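PDB 1SFS: hypothetical protein from Geobacillus stearothermophilus, which is of unknown function but carries an Rv2525c-like, glycoside hydrolase-like domain and may be a bacterial lysozyme. Local coordinates for residues Y52-G57 against T193-A198; G57-L60 against V66-G69. One frame throughout, in Å; residues are numbered along the deposited sequence.

Contact 1: Y52-G57 against T193-A198; sequences YPKFWG and TKEQKA
Glu195 reaches out of a short 3-10 turn and divides its carboxylate between Lys54 and the backbone of Tyr52. The charged half of the contact is the salt bridge from Lys54 NZ to Glu195 OE2, 3.0 Å long, in which the two side chains cross at about a right angle. The lysine chain is bent at chi2 and again at chi4 (-63°), which folds the ammonium back toward the main chain of Tyr52, where NZ also donates a hydrogen bond to Tyr52 O at 2.8 Å.

The hydrogen-bonded half uses the other oxygen. Tyr52 N donates to Glu195 OE1 at 3.0 Å with an N-H...O angle of 154°, and it meets the oxygen from above the carboxylate plane. CG of Glu195 lies anti to its backbone N (chi1 176°), and the extended chain beyond it carries the carboxylate across to Tyr52, whose CA lies 7.3 Å from the CA of Glu195. Van der Waals contact is slight: the phenol of Tyr52 takes no part, packing edge-to-face on Phe43 and hydrogen-bonding through OH to Tyr81 O. Glu195 also touches Trp30 of strand 29-33.

With an alanine at Glu195, Lys54 is likely to lose this counter-charge and Tyr52 N this acceptor, so that neither polar link between the segments would remain. This is plain surface packing, pinning the long loop between strands 182-185 and 211-218 beside the N-terminal approach to strand 55-59. With little apolar surface buried, the link between 193-198 and 52-57 rests mainly on one carboxylate, and solvent probably weakens its charged part.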
ATOM      1  N   TYR A  52     -16.821  -6.813   6.105  1.00 12.48           N
ATOM      2  CA  TYR A  52     -16.566  -5.543   6.758  1.00 11.57           C
ATOM      3  C   TYR A  52     -15.068  -5.241   6.690  1.00 10.68           C
ATOM      4  O   TYR A  52     -14.285  -5.904   7.357  1.00 12.24           O
ATOM      5  CB  TYR A  52     -17.036  -5.579   8.249  1.00 13.61           C
ATOM      6  CG  TYR A  52     -17.328  -4.184   8.661  1.00 12.45           C
ATOM      7  CD1 TYR A  52     -18.654  -3.750   8.810  1.00 12.62           C
ATOM      8  CD2 TYR A  52     -16.341  -3.255   8.885  1.00 12.44           C
ATOM      9  CE1 TYR A  52     -18.926  -2.443   9.186  1.00 11.75           C
ATOM     10  CE2 TYR A  52     -16.603  -1.920   9.217  1.00 11.79           C
ATOM     11  CZ  TYR A  52     -17.889  -1.529   9.362  1.00 11.53           C
ATOM     12  OH  TYR A  52     -18.210  -0.236   9.690  1.00 11.52           O
ATOM     13  N   PRO A  53     -14.639  -4.276   5.881  1.00 10.55           N
ATOM     14  CA  PRO A  53     -13.191  -4.071   5.746  1.00  9.87           C
ATOM     15  C   PRO A  53     -12.648  -3.404   6.979  1.00 10.01           C
ATOM     16  O   PRO A  53     -13.242  -2.435   7.481  1.00 12.28           O
ATOM     17  CB  PRO A  53     -13.110  -3.213   4.503  1.00 10.99           C
ATOM     18  CG  PRO A  53     -14.370  -2.377   4.576  1.00 11.46           C
ATOM     19  CD  PRO A  53     -15.424  -3.311   5.112  1.00 11.38           C
ATOM     20  N   LYS A  54     -11.482  -3.820   7.452  1.00  9.54           N
ATOM     21  CA  LYS A  54     -10.829  -3.160   8.567  1.00  9.97           C
ATOM     22  C   LYS A  54      -9.904  -2.041   8.084  1.00  8.74           C
ATOM     23  O   LYS A  54      -9.548  -1.147   8.874  1.00  9.42           O
ATOM     24  CB  LYS A  54     -10.092  -4.143   9.453  1.00 12.09           C
ATOM     25  CG  LYS A  54     -10.944  -5.270   9.952  1.00 17.24           C
ATOM     26  CD  LYS A  54     -12.378  -4.984  10.352  1.00 23.14           C
ATOM     27  CE  LYS A  54     -13.237  -6.185  10.772  1.00 28.13           C
ATOM     28  NZ  LYS A  54     -13.465  -7.234   9.654  1.00 20.56           N
ATOM     29  N   PHE A  55      -9.548  -2.069   6.817  1.00  8.14           N
ATOM     30  CA  PHE A  55      -8.699  -1.084   6.199  1.00  7.67           C
ATOM     31  C   PHE A  55      -9.090  -0.983   4.739  1.00  7.11           C
ATOM     32  O   PHE A  55      -9.670  -1.927   4.183  1.00  7.87           O
ATOM     33  CB  PHE A  55      -7.207  -1.371   6.383  1.00  8.06           C
ATOM     34  CG  PHE A  55      -6.766  -2.708   5.789  1.00  8.05           C
ATOM     35  CD1 PHE A  55      -6.285  -2.759   4.488  1.00  8.62           C
ATOM     36  CD2 PHE A  55      -6.873  -3.873   6.507  1.00  9.11           C
ATOM     37  CE1 PHE A  55      -5.909  -3.981   3.948  1.00  9.44           C
ATOM     38  CE2 PHE A  55      -6.480  -5.109   5.952  1.00  9.22           C
ATOM     39  CZ  PHE A  55      -5.988  -5.149   4.682  1.00  9.77           C
ATOM     40  N   TRP A  56      -8.760   0.163   4.150  1.00  7.15           N
ATOM     41  CA  TRP A  56      -9.158   0.446   2.763  1.00  6.74           C
ATOM     42  C   TRP A  56      -8.011   1.175   2.099  1.00  6.84           C
ATOM     43  O   TRP A  56      -7.689   2.318   2.471  1.00  7.83           O
ATOM     44  CB  TRP A  56     -10.459   1.226   2.739  1.00  7.44           C
ATOM     45  CG  TRP A  56     -11.186   1.173   1.408  1.00  7.06           C
ATOM     46  CD1 TRP A  56     -10.687   1.434   0.170  1.00  7.60           C
ATOM     47  CD2 TRP A  56     -12.567   0.832   1.214  1.00  7.29           C
ATOM     48  NE1 TRP A  56     -11.657   1.247  -0.777  1.00  7.37           N
ATOM     49  CE2 TRP A  56     -12.806   0.895  -0.168  1.00  7.38           C
ATOM     50  CE3 TRP A  56     -13.595   0.452   2.065  1.00  8.51           C
ATOM     51  CZ2 TRP A  56     -14.070   0.612  -0.696  1.00  8.33           C
ATOM     52  CZ3 TRP A  56     -14.843   0.176   1.536  1.00  9.33           C
ATOM     53  CH2 TRP A  56     -15.060   0.262   0.168  1.00  9.27           C
ATOM     54  N   GLY A  57      -7.365   0.554   1.128  1.00  6.72           N
ATOM     55  CA  GLY A  57      -6.283   1.159   0.374  1.00  6.89           C
ATOM     56  C   GLY A  57      -6.830   2.208  -0.602  1.00  6.50           C
ATOM     57  O   GLY A  57      -7.750   1.932  -1.357  1.00  7.24           O
ATOM     58  N   THR A 193     -12.340 -12.993  -2.693  1.00 13.39           N
ATOM     59  CA  THR A 193     -13.343 -13.724  -1.952  1.00 14.52           C
ATOM     60  C   THR A 193     -14.069 -12.765  -1.029  1.00 13.18           C
ATOM     61  O   THR A 193     -13.590 -11.671  -0.684  1.00 13.81           O
ATOM     62  CB  THR A 193     -12.778 -14.844  -1.033  1.00 14.35           C
ATOM     63  OG1 THR A 193     -12.083 -14.268   0.061  1.00 13.30           O
ATOM     64  CG2 THR A 193     -11.821 -15.801  -1.730  1.00 17.08           C
ATOM     65  N   LYS A 194     -15.186 -13.248  -0.522  1.00 14.23           N
ATOM     66  CA  LYS A 194     -15.822 -12.661   0.660  1.00 14.76           C
ATOM     67  C   LYS A 194     -14.866 -12.795   1.824  1.00 13.29           C
ATOM     68  O   LYS A 194     -14.033 -13.694   1.913  1.00 14.22           O
ATOM     69  CB  LYS A 194     -17.162 -13.360   0.997  1.00 17.08           C
ATOM     70  CG  LYS A 194     -18.241 -13.136  -0.054  1.00 19.47           C
ATOM     71  CD  LYS A 194     -19.558 -13.793   0.418  1.00 26.19           C
ATOM     72  CE  LYS A 194     -20.673 -13.501  -0.588  1.00 33.00           C
ATOM     73  NZ  LYS A 194     -22.016 -13.811  -0.015  1.00 43.76           N
ATOM     74  N   GLU A 195     -15.024 -11.897   2.769  1.00 13.96           N
ATOM     75  CA  GLU A 195     -14.218 -11.931   3.993  1.00 13.46           C
ATOM     76  C   GLU A 195     -14.208 -13.289   4.693  1.00 14.79           C
ATOM     77  O   GLU A 195     -13.152 -13.780   5.110  1.00 14.97           O
ATOM     78  CB  GLU A 195     -14.712 -10.856   4.938  1.00 14.63           C
ATOM     79  CG  GLU A 195     -14.033 -10.848   6.281  1.00 15.25           C
ATOM     80  CD  GLU A 195     -14.713  -9.970   7.296  1.00 17.76           C
ATOM     81  OE1 GLU A 195     -15.818  -9.410   7.083  1.00 19.54           O
ATOM     82  OE2 GLU A 195     -14.099  -9.829   8.392  1.00 26.23           O
ATOM     83  N   GLN A 196     -15.354 -13.900   4.812  0.73 15.55           N
ATOM     84  CA  GLN A 196     -15.401 -15.137   5.608  0.73 17.59           C
ATOM     85  C   GLN A 196     -14.810 -16.314   4.848  0.73 17.20           C
ATOM     86  O   GLN A 196     -14.496 -17.322   5.487  0.73 19.70           O
ATOM     87  CB  GLN A 196     -16.832 -15.421   6.077  0.73 19.00           C
ATOM     88  CG  GLN A 196     -17.303 -14.352   7.050  0.73 22.00           C
ATOM     89  CD  GLN A 196     -16.475 -14.064   8.284  0.73 27.08           C
ATOM     90  OE1 GLN A 196     -16.506 -13.032   8.951  0.73 35.13           O
ATOM     91  NE2 GLN A 196     -15.674 -15.048   8.646  0.73 34.88           N
ATOM     92  N   LYS A 197     -14.559 -16.138   3.568  0.55 16.81           N
ATOM     93  CA  LYS A 197     -13.983 -17.157   2.693  0.55 17.54           C
ATOM     94  C   LYS A 197     -12.514 -16.890   2.373  0.55 16.02           C
ATOM     95  O   LYS A 197     -11.944 -17.624   1.578  0.55 18.32           O
ATOM     96  CB  LYS A 197     -14.819 -17.215   1.399  0.55 19.41           C
ATOM     97  CG  LYS A 197     -16.284 -17.551   1.614  0.55 23.60           C
ATOM     98  CD  LYS A 197     -17.058 -18.038   0.400  0.55 27.25           C
ATOM     99  CE  LYS A 197     -18.190 -17.042   0.107  0.55 29.98           C
ATOM    100  NZ  LYS A 197     -18.682 -17.046  -1.292  0.55 29.28           N
ATOM    101  N   ALA A 198     -11.939 -15.873   3.003  1.00 14.79           N
ATOM    102  CA  ALA A 198     -10.553 -15.503   2.677  1.00 13.94           C
ATOM    103  C   ALA A 198      -9.590 -16.642   2.993  1.00 13.67           C
ATOM    104  O   ALA A 198      -9.828 -17.417   3.935  1.00 15.10           O
ATOM    105  CB  ALA A 198     -10.178 -14.278   3.495  1.00 16.36           C
TER

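Contact 2: G57-L60 against V66-G69; sequences GRYL and VSEG
Arg58 closes end-on upon the main chain of Glu68, both terminal nitrogens sharing one carbonyl oxygen. NH1 lies 3.0 Å and NH2 2.9 Å from Glu68 O, which sits almost in the guanidinium plane; NH1 arrives in the carbonyl plane, NH2 well above it. Beside this grip, Ser67 CB rests over one face of the Tyr59 ring, 4.0 Å from its centroid and displaced toward the rim, a CH-pi contact. Gly69 CA comes within 3.5 Å of Tyr59 O in a CA-H...O contact.

The next shell fixes these groups. Bends at chi2 (-68°) and chi3 (-65°) curl the arginine chain so that its NH1/NH2 end faces Glu68 O; NE forms a salt bridge to Glu74 of helix 72-80 and NH1 a hydrogen bond to Ser34 O. Ser67 OG hydrogen-bonds to Asn90 ND2, and Glu68 OE1 to Val37 N. Tyr59 also packs on Ile88 of the adjoining strand 84-89.

The loop thus folds back over the C-terminal end of a parallel strand, the end where barrel-type glycoside hydrolases carry their active sites, though no site is established here. The buried cation, shared between a carboxylate and backbone carbonyls, is probably well compensated while tying loop to strand and helix.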
ATOM      1  N   GLY A  57      -7.365   0.554   1.128  1.00  6.72           N
ATOM      2  CA  GLY A  57      -6.283   1.159   0.374  1.00  6.89           C
ATOM      3  C   GLY A  57      -6.830   2.208  -0.602  1.00  6.50           C
ATOM      4  O   GLY A  57      -7.750   1.932  -1.357  1.00  7.24           O
ATOM      5  N   ARG A  58      -6.238   3.380  -0.545  1.00  6.89           N
ATOM      6  CA  ARG A  58      -6.655   4.514  -1.343  1.00  6.72           C
ATOM      7  C   ARG A  58      -5.454   5.338  -1.736  1.00  7.49           C
ATOM      8  O   ARG A  58      -4.411   5.327  -1.087  1.00  8.74           O
ATOM      9  CB  ARG A  58      -7.631   5.391  -0.549  1.00  7.43           C
ATOM     10  CG  ARG A  58      -9.002   4.763  -0.361  1.00  7.56           C
ATOM     11  CD  ARG A  58      -9.796   4.654  -1.686  1.00  7.47           C
ATOM     12  NE  ARG A  58     -10.071   6.004  -2.164  1.00  8.01           N
ATOM     13  CZ  ARG A  58      -9.535   6.603  -3.196  1.00  7.85           C
ATOM     14  NH1 ARG A  58      -8.757   5.940  -4.075  1.00  8.52           N
ATOM     15  NH2 ARG A  58      -9.782   7.884  -3.377  1.00  9.43           N
ATOM     16  N   TYR A  59      -5.609   6.097  -2.817  1.00  7.72           N
ATOM     17  CA  TYR A  59      -4.497   6.813  -3.448  1.00  8.28           C
ATOM     18  C   TYR A  59      -4.384   8.225  -2.964  1.00  8.02           C
ATOM     19  O   TYR A  59      -5.355   8.978  -2.839  1.00 10.03           O
ATOM     20  CB  TYR A  59      -4.657   6.735  -4.996  1.00  9.28           C
ATOM     21  CG  TYR A  59      -4.542   5.325  -5.424  1.00  8.81           C
ATOM     22  CD1 TYR A  59      -5.638   4.465  -5.434  1.00 10.43           C
ATOM     23  CD2 TYR A  59      -3.303   4.752  -5.713  1.00 10.48           C
ATOM     24  CE1 TYR A  59      -5.513   3.137  -5.779  1.00 10.94           C
ATOM     25  CE2 TYR A  59      -3.158   3.445  -6.072  1.00 11.70           C
ATOM     26  CZ  TYR A  59      -4.253   2.618  -6.113  1.00 11.86           C
ATOM     27  OH  TYR A  59      -4.161   1.292  -6.426  1.00 14.96           O
ATOM     28  N   LEU A  60      -3.146   8.671  -2.734  1.00  9.16           N
ATOM     29  CA  LEU A  60      -2.829  10.004  -2.251  1.00  9.76           C
ATOM     30  C   LEU A  60      -3.092  11.100  -3.277  1.00 12.21           C
ATOM     31  O   LEU A  60      -3.284  12.257  -2.851  1.00 16.85           O
ATOM     32  CB  LEU A  60      -1.388  10.067  -1.796  1.00 10.26           C
ATOM     33  CG  LEU A  60      -1.091   9.349  -0.476  1.00  9.62           C
ATOM     34  CD1 LEU A  60       0.405   9.193  -0.281  1.00 14.54           C
ATOM     35  CD2 LEU A  60      -1.664  10.076   0.726  1.00 12.65           C
ATOM     36  N   VAL A  66      -6.513   6.203 -13.955  1.00 27.49           N
ATOM     37  CA  VAL A  66      -5.832   5.231 -13.086  1.00 22.31           C
ATOM     38  C   VAL A  66      -6.346   5.316 -11.646  1.00 16.05           C
ATOM     39  O   VAL A  66      -6.754   4.276 -11.107  1.00 19.01           O
ATOM     40  CB  VAL A  66      -4.304   5.427 -13.096  1.00 24.61           C
ATOM     41  CG1 VAL A  66      -3.688   4.452 -12.087  1.00 22.99           C
ATOM     42  CG2 VAL A  66      -3.654   5.232 -14.454  1.00 28.68           C
ATOM     43  N   SER A  67      -6.345   6.464 -11.009  1.00 13.71           N
ATOM     44  CA  SER A  67      -6.754   6.530  -9.603  1.00 12.01           C
ATOM     45  C   SER A  67      -7.387   7.872  -9.318  1.00 10.48           C
ATOM     46  O   SER A  67      -6.963   8.896  -9.862  1.00 12.50           O
ATOM     47  CB  SER A  67      -5.553   6.356  -8.669  1.00 14.52           C
ATOM     48  OG  SER A  67      -4.496   7.307  -8.908  1.00 16.18           O
ATOM     49  N   GLU A  68      -8.330   7.842  -8.415  1.00 10.26           N
ATOM     50  CA  GLU A  68      -8.934   9.031  -7.830  1.00  9.49           C
ATOM     51  C   GLU A  68      -8.251   9.323  -6.528  1.00  9.45           C
ATOM     52  O   GLU A  68      -8.096   8.442  -5.663  1.00 10.45           O
ATOM     53  CB  GLU A  68     -10.416   8.813  -7.638  1.00 10.30           C
ATOM     54  CG  GLU A  68     -11.148   8.563  -8.945  1.00 12.06           C
ATOM     55  CD  GLU A  68     -12.638   8.468  -8.878  1.00 12.36           C
ATOM     56  OE1 GLU A  68     -13.217   8.185  -7.806  1.00 12.19           O
ATOM     57  OE2 GLU A  68     -13.246   8.774  -9.954  1.00 16.82           O
ATOM     58  N   GLY A  69      -7.823  10.567  -6.318  1.00 10.19           N
ATOM     59  CA  GLY A  69      -7.167  10.913  -5.097  1.00 10.21           C
ATOM     60  C   GLY A  69      -8.071  11.010  -3.895  1.00  9.37           C
ATOM     61  O   GLY A  69      -9.251  11.358  -3.959  1.00 11.92           O
TER

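In the fold
Both contacts draw on strand 55-59 and share Gly57, yet their centres lie about 19 Å apart. Contact 1 is at the surface, where the approach to the strand meets a loop far along the sequence; contact 2 is partly buried, nearer the centre of the chain, and joins the strand's other end to the loop that follows it. Their chemistry differs accordingly. In contact 1 an acidic side chain serves a lysine and a backbone N-H, with little packing. In contact 2 an arginine grips a backbone carbonyl, an aromatic face is covered, and about twice as much surface is buried.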